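Local structure of ornithine carbamoyltransferase, mitochondrial (Coccidioides immitis, 3SDS) at residues Thr22-Leu27 and Glu343-Asn348; Gly86-Val89 and His94-Phe97. The protein catalyses the transfer of the carbamoyl group from carbamoyl phosphate to L-ornithine, giving L-citrulline and phosphate in a step of arginine biosynthesis. All coordinates share one frame; numbering follows the deposited sequence.

How the contacts relate
Both contacts involve the carbamoyl-phosphate-binding half of the chain. Contact 1 ties its N-terminal segment 22-27 to the end of helix 327-347, and contact 2 joins the helix and the second strand of a beta-alpha-beta unit; in sequence, contact 2 is nested inside the long loop that contact 1 closes. Their centres lie about 16 Å apart and their nearest atoms about 8 Å, so they do not touch. Helix 327-347 connects them indirectly: Phe-345 belongs to contact 1, while Leu-342 packs on Val-88 of contact 2. The side chains of His-155 and Thr-80, assigned to carbamoyl phosphate binding by similarity, are about 9 and 10 Å from those of Leu-26 and Val-88 respectively.

Contact 1 of 2, residues Thr22-Leu27 and Glu343-Asn348; sequences TPRHLL and EAFVVN
Phe-345 has CG anti to its carbonyl carbon and beside its backbone N (chi1 -76°), which brings the ring from the closing turn of helix 327-347, a wider pi-type turn, over to the loop segment 22-27. There the backbone sets Leu-26 CB over the ring, and CG, anti to the backbone N, carries CD1 and CD2 to its CZ and CE2 side. This joins the two ends of the carbamoyltransferase fold: the N-terminal segment ahead of helix 34-51, in the carbamoyl-phosphate domain, and the C-terminal helix of the chain. Phe-345 accounts for 120 of the 204 Å² buried, so the contact is essentially one aromatic ring met by three consecutive residues. Leu-26 covers one face in a CH-pi contact, its CB 3.9 Å from the centroid of the Phe-345 ring and 16° off the normal.

Arg-24 meets the ring differently. Its chain is extended from CG to NE, and CD comes within 3.7 Å of Phe-345 CE1; the guanidinium plane is turned 67° from the ring, so the two do not stack. The charged end is engaged by other partners: NH1 makes a salt bridge with Glu-36 and a hydrogen bond to the carbonyl of Gly-350, close after the helix. Two backbone oxygens also approach the ring, His-25 O 3.5 Å from Phe-345 CE1 and Arg-24 O near the ring plane at the CD1 edge. Leu-26 is bonded through its backbone to Val-146 and Asn-148, and His-25 ND1 to the backbone N of Val-146, which fixes the segment alongside strand 146-148. No direct hydrogen bond crosses the interface; instead one water donates to both backbones, 2.8 Å from Arg-24 O and 2.7 Å from Phe-345 O.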
loop_
_atom_site.group_PDB
_atom_site.type_symbol
_atom_site.label_atom_id
_atom_site.label_comp_id
_atom_site.label_asym_id
_atom_site.label_seq_id
_atom_site.Cartn_x
_atom_site.Cartn_y
_atom_site.Cartn_z
ATOM N N THR A 22 -13.980 -10.333 -25.338
ATOM C CA THR A 22 -13.358 -8.971 -25.373
ATOM C C THR A 22 -13.927 -8.019 -24.278
ATOM O O THR A 22 -15.143 -7.769 -24.236
ATOM C CB THR A 22 -13.494 -8.330 -26.789
ATOM N N PRO A 23 -13.054 -7.514 -23.367
ATOM C CA PRO A 23 -13.501 -6.548 -22.330
ATOM C C PRO A 23 -13.766 -5.149 -22.888
ATOM O O PRO A 23 -13.145 -4.751 -23.869
ATOM C CB PRO A 23 -12.327 -6.496 -21.344
ATOM C CG PRO A 23 -11.429 -7.647 -21.704
ATOM C CD PRO A 23 -11.673 -7.991 -23.133
ATOM N N ARG A 24 -14.676 -4.412 -22.252
ATOM C CA ARG A 24 -15.007 -3.042 -22.646
ATOM C C ARG A 24 -14.227 -2.078 -21.761
ATOM O O ARG A 24 -14.221 -2.222 -20.534
ATOM C CB ARG A 24 -16.512 -2.804 -22.485
ATOM C CG ARG A 24 -17.050 -1.580 -23.188
ATOM C CD ARG A 24 -18.290 -0.978 -22.500
ATOM N NE ARG A 24 -18.588 0.324 -23.098
ATOM C CZ ARG A 24 -19.787 0.904 -23.146
ATOM N NH1 ARG A 24 -20.848 0.325 -22.596
ATOM N NH2 ARG A 24 -19.924 2.086 -23.742
ATOM N N HIS A 25 -13.570 -1.095 -22.369
ATOM C CA HIS A 25 -12.758 -0.147 -21.609
ATOM C C HIS A 25 -13.423 1.259 -21.492
ATOM O O HIS A 25 -14.337 1.594 -22.260
ATOM C CB HIS A 25 -11.341 -0.076 -22.200
ATOM C CG HIS A 25 -10.724 -1.420 -22.466
ATOM N ND1 HIS A 25 -10.286 -2.256 -21.459
ATOM C CD2 HIS A 25 -10.458 -2.068 -23.628
ATOM C CE1 HIS A 25 -9.796 -3.366 -21.990
ATOM N NE2 HIS A 25 -9.886 -3.277 -23.303
ATOM N N LEU A 26 -12.993 2.059 -20.514
ATOM C CA LEU A 26 -13.361 3.464 -20.469
ATOM C C LEU A 26 -12.107 4.326 -20.711
ATOM O O LEU A 26 -11.319 4.547 -19.779
ATOM C CB LEU A 26 -14.028 3.820 -19.140
ATOM C CG LEU A 26 -14.499 5.277 -18.960
ATOM C CD1 LEU A 26 -15.564 5.682 -19.990
ATOM C CD2 LEU A 26 -15.020 5.564 -17.565
ATOM N N LEU A 27 -11.909 4.790 -21.954
ATOM C CA LEU A 27 -10.734 5.636 -22.294
ATOM C C LEU A 27 -11.043 7.144 -22.409
ATOM O O LEU A 27 -10.140 7.985 -22.228
ATOM C CB LEU A 27 -10.037 5.142 -23.578
ATOM C CG LEU A 27 -9.634 3.654 -23.703
ATOM C CD1 LEU A 27 -8.774 3.446 -24.929
ATOM C CD2 LEU A 27 -8.897 3.129 -22.455
ATOM N N GLU A 343 -18.380 0.217 -10.654
ATOM C CA GLU A 343 -19.554 -0.670 -10.700
ATOM C C GLU A 343 -19.943 -1.013 -12.139
ATOM O O GLU A 343 -20.239 -2.181 -12.451
ATOM C CB GLU A 343 -20.778 -0.079 -9.990
ATOM C CG GLU A 343 -21.897 -1.102 -9.739
ATOM C CD GLU A 343 -23.294 -0.492 -9.814
ATOM O OE1 GLU A 343 -23.387 0.743 -10.005
ATOM O OE2 GLU A 343 -24.301 -1.255 -9.691
ATOM N N ALA A 344 -19.938 0.007 -13.001
ATOM C CA ALA A 344 -20.390 -0.144 -14.377
ATOM C C ALA A 344 -19.469 -1.034 -15.213
ATOM O O ALA A 344 -19.935 -1.911 -15.963
ATOM C CB ALA A 344 -20.526 1.198 -15.013
ATOM N N PHE A 345 -18.163 -0.808 -15.087
ATOM C CA PHE A 345 -17.208 -1.455 -15.976
ATOM C C PHE A 345 -16.685 -2.782 -15.441
ATOM O O PHE A 345 -16.446 -3.701 -16.226
ATOM C CB PHE A 345 -16.088 -0.491 -16.409
ATOM C CG PHE A 345 -16.539 0.508 -17.458
ATOM C CD1 PHE A 345 -16.378 0.235 -18.820
ATOM C CD2 PHE A 345 -17.171 1.698 -17.085
ATOM C CE1 PHE A 345 -16.818 1.133 -19.784
ATOM C CE2 PHE A 345 -17.615 2.620 -18.053
ATOM C CZ PHE A 345 -17.444 2.332 -19.400
ATOM N N VAL A 346 -16.550 -2.898 -14.119
ATOM C CA VAL A 346 -16.021 -4.123 -13.518
ATOM C C VAL A 346 -17.130 -5.104 -13.066
ATOM O O VAL A 346 -17.127 -6.272 -13.458
ATOM C CB VAL A 346 -15.045 -3.830 -12.362
ATOM C CG1 VAL A 346 -14.320 -5.125 -11.942
ATOM C CG2 VAL A 346 -14.047 -2.741 -12.771
ATOM N N VAL A 347 -18.069 -4.629 -12.250
ATOM C CA VAL A 347 -19.122 -5.493 -11.737
ATOM C C VAL A 347 -20.163 -5.807 -12.806
ATOM O O VAL A 347 -20.509 -6.968 -12.979
ATOM C CB VAL A 347 -19.806 -4.901 -10.487
ATOM C CG1 VAL A 347 -20.756 -5.919 -9.859
ATOM C CG2 VAL A 347 -18.766 -4.466 -9.485
ATOM N N ASN A 348 -20.661 -4.791 -13.517
ATOM C CA ASN A 348 -21.676 -5.010 -14.550
ATOM C C ASN A 348 -21.076 -5.339 -15.914
ATOM O O ASN A 348 -21.763 -5.329 -16.953
ATOM C CB ASN A 348 -22.617 -3.818 -14.620
ATOM C CG ASN A 348 -23.425 -3.659 -13.352
ATOM O OD1 ASN A 348 -23.654 -4.636 -12.626
ATOM N ND2 ASN A 348 -23.844 -2.422 -13.055
HETATM O O HOH W 1 -16.136 -3.514 -18.933
#

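Contact 2 of 2, residues Gly86-Val89 and His94-Phe97; sequences GAVV and HPMF
This is a small, largely apolar helix-to-strand contact inside a beta-alpha-beta unit, where helix 78-90 turns back into strand 94-98 at the border of the parallel sheet of the carbamoyl-phosphate domain. The topology supports the assignment: strand 68-73 precedes the helix and pairs beside strand 94-98, with backbone hydrogen bonds linking His-94 and Met-96 to Val-69. Four residues touch, all buried, over 137 Å² in total, and no hydrogen bond crosses between the segments. Closest in backbone are Val-88 and Pro-95, whose CA atoms lie 6.3 Å apart and whose CB bonds both point toward the opposite segment.

The valine branches show how the helix meets the proline. Val-88 has CG1 anti to its own nitrogen (chi1 178°), which carries that methyl to the start of the strand, 3.9 Å from His-94 N; its side chain and that of Pro-95 slide past each other in opposite directions. Val-88 also packs on Leu-342, and Ala-87 on Ala-338, Ile-339 and Leu-342, so helix 327-347 packs on helix 78-90 as well. Val-89 adds a second touch from its CG2 branch, crossing the proline obliquely.

The CB of His-94 points away from the helix, and its imidazole reaches the trimer interface, where NE2 is hydrogen-bonded to Glu-85 of the third subunit and the side chain packs on Val-89 of that chain. Val-89 and Pro-95 in turn pack on His-94 of the second subunit. Within the chain, both valines converge on one ring carbon: Pro-95 CD lies 3.8 Å from Val-88 CG1 and 4.1 Å from Val-89 CG2.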
loop_
_atom_site.group_PDB
_atom_site.type_symbol
_atom_site.label_atom_id
_atom_site.label_comp_id
_atom_site.label_asym_id
_atom_site.label_seq_id
_atom_site.Cartn_x
_atom_site.Cartn_y
_atom_site.Cartn_z
ATOM N N GLY A 86 -10.421 4.845 -2.030
ATOM C CA GLY A 86 -11.676 4.896 -1.258
ATOM C C GLY A 86 -12.862 4.220 -1.927
ATOM O O GLY A 86 -13.675 3.570 -1.261
ATOM N N ALA A 87 -12.956 4.368 -3.246
ATOM C CA ALA A 87 -14.046 3.793 -4.029
ATOM C C ALA A 87 -14.013 2.275 -4.076
ATOM O O ALA A 87 -15.037 1.612 -3.867
ATOM C CB ALA A 87 -14.030 4.348 -5.426
ATOM N N VAL A 88 -12.837 1.725 -4.350
ATOM C CA VAL A 88 -12.661 0.279 -4.329
ATOM C C VAL A 88 -13.066 -0.296 -2.965
ATOM O O VAL A 88 -13.812 -1.277 -2.902
ATOM C CB VAL A 88 -11.207 -0.091 -4.680
ATOM C CG1 VAL A 88 -10.979 -1.603 -4.622
ATOM C CG2 VAL A 88 -10.837 0.464 -6.062
ATOM N N VAL A 89 -12.607 0.326 -1.877
ATOM C CA VAL A 89 -12.857 -0.197 -0.521
ATOM C C VAL A 89 -14.349 -0.204 -0.107
ATOM O O VAL A 89 -14.805 -1.152 0.526
ATOM C CB VAL A 89 -11.968 0.505 0.539
ATOM C CG1 VAL A 89 -12.419 0.158 1.983
ATOM C CG2 VAL A 89 -10.507 0.152 0.324
ATOM N N HIS A 94 -9.805 -4.889 -2.870
ATOM C CA HIS A 94 -8.449 -4.403 -2.558
ATOM C C HIS A 94 -7.729 -3.613 -3.685
ATOM O O HIS A 94 -7.525 -4.127 -4.790
ATOM C CB HIS A 94 -7.559 -5.545 -2.063
ATOM C CG HIS A 94 -6.143 -5.129 -1.782
ATOM N ND1 HIS A 94 -5.775 -4.457 -0.632
ATOM C CD2 HIS A 94 -5.006 -5.287 -2.505
ATOM C CE1 HIS A 94 -4.472 -4.223 -0.660
ATOM N NE2 HIS A 94 -3.980 -4.716 -1.785
ATOM N N PRO A 95 -7.357 -2.356 -3.405
ATOM C CA PRO A 95 -6.585 -1.488 -4.309
ATOM C C PRO A 95 -5.052 -1.644 -4.211
ATOM O O PRO A 95 -4.487 -1.537 -3.120
ATOM C CB PRO A 95 -7.003 -0.086 -3.866
ATOM C CG PRO A 95 -7.359 -0.237 -2.438
ATOM C CD PRO A 95 -7.940 -1.595 -2.283
ATOM N N MET A 96 -4.384 -1.880 -5.338
ATOM C CA MET A 96 -2.938 -2.165 -5.328
ATOM C C MET A 96 -2.162 -1.053 -6.035
ATOM O O MET A 96 -2.369 -0.791 -7.230
ATOM C CB MET A 96 -2.662 -3.541 -5.940
ATOM C CG MET A 96 -1.218 -3.855 -6.222
ATOM S SD MET A 96 -0.965 -5.551 -6.821
ATOM C CE MET A 96 -1.627 -5.509 -8.493
ATOM N N PHE A 97 -1.288 -0.385 -5.287
ATOM C CA PHE A 97 -0.577 0.785 -5.808
ATOM C C PHE A 97 0.749 0.403 -6.435
ATOM O O PHE A 97 1.598 -0.172 -5.794
ATOM C CB PHE A 97 -0.365 1.828 -4.710
ATOM C CG PHE A 97 0.485 2.988 -5.138
ATOM C CD1 PHE A 97 0.081 3.826 -6.182
ATOM C CD2 PHE A 97 1.681 3.265 -4.494
ATOM C CE1 PHE A 97 0.877 4.928 -6.590
ATOM C CE2 PHE A 97 2.479 4.370 -4.887
ATOM C CZ PHE A 97 2.073 5.200 -5.937
#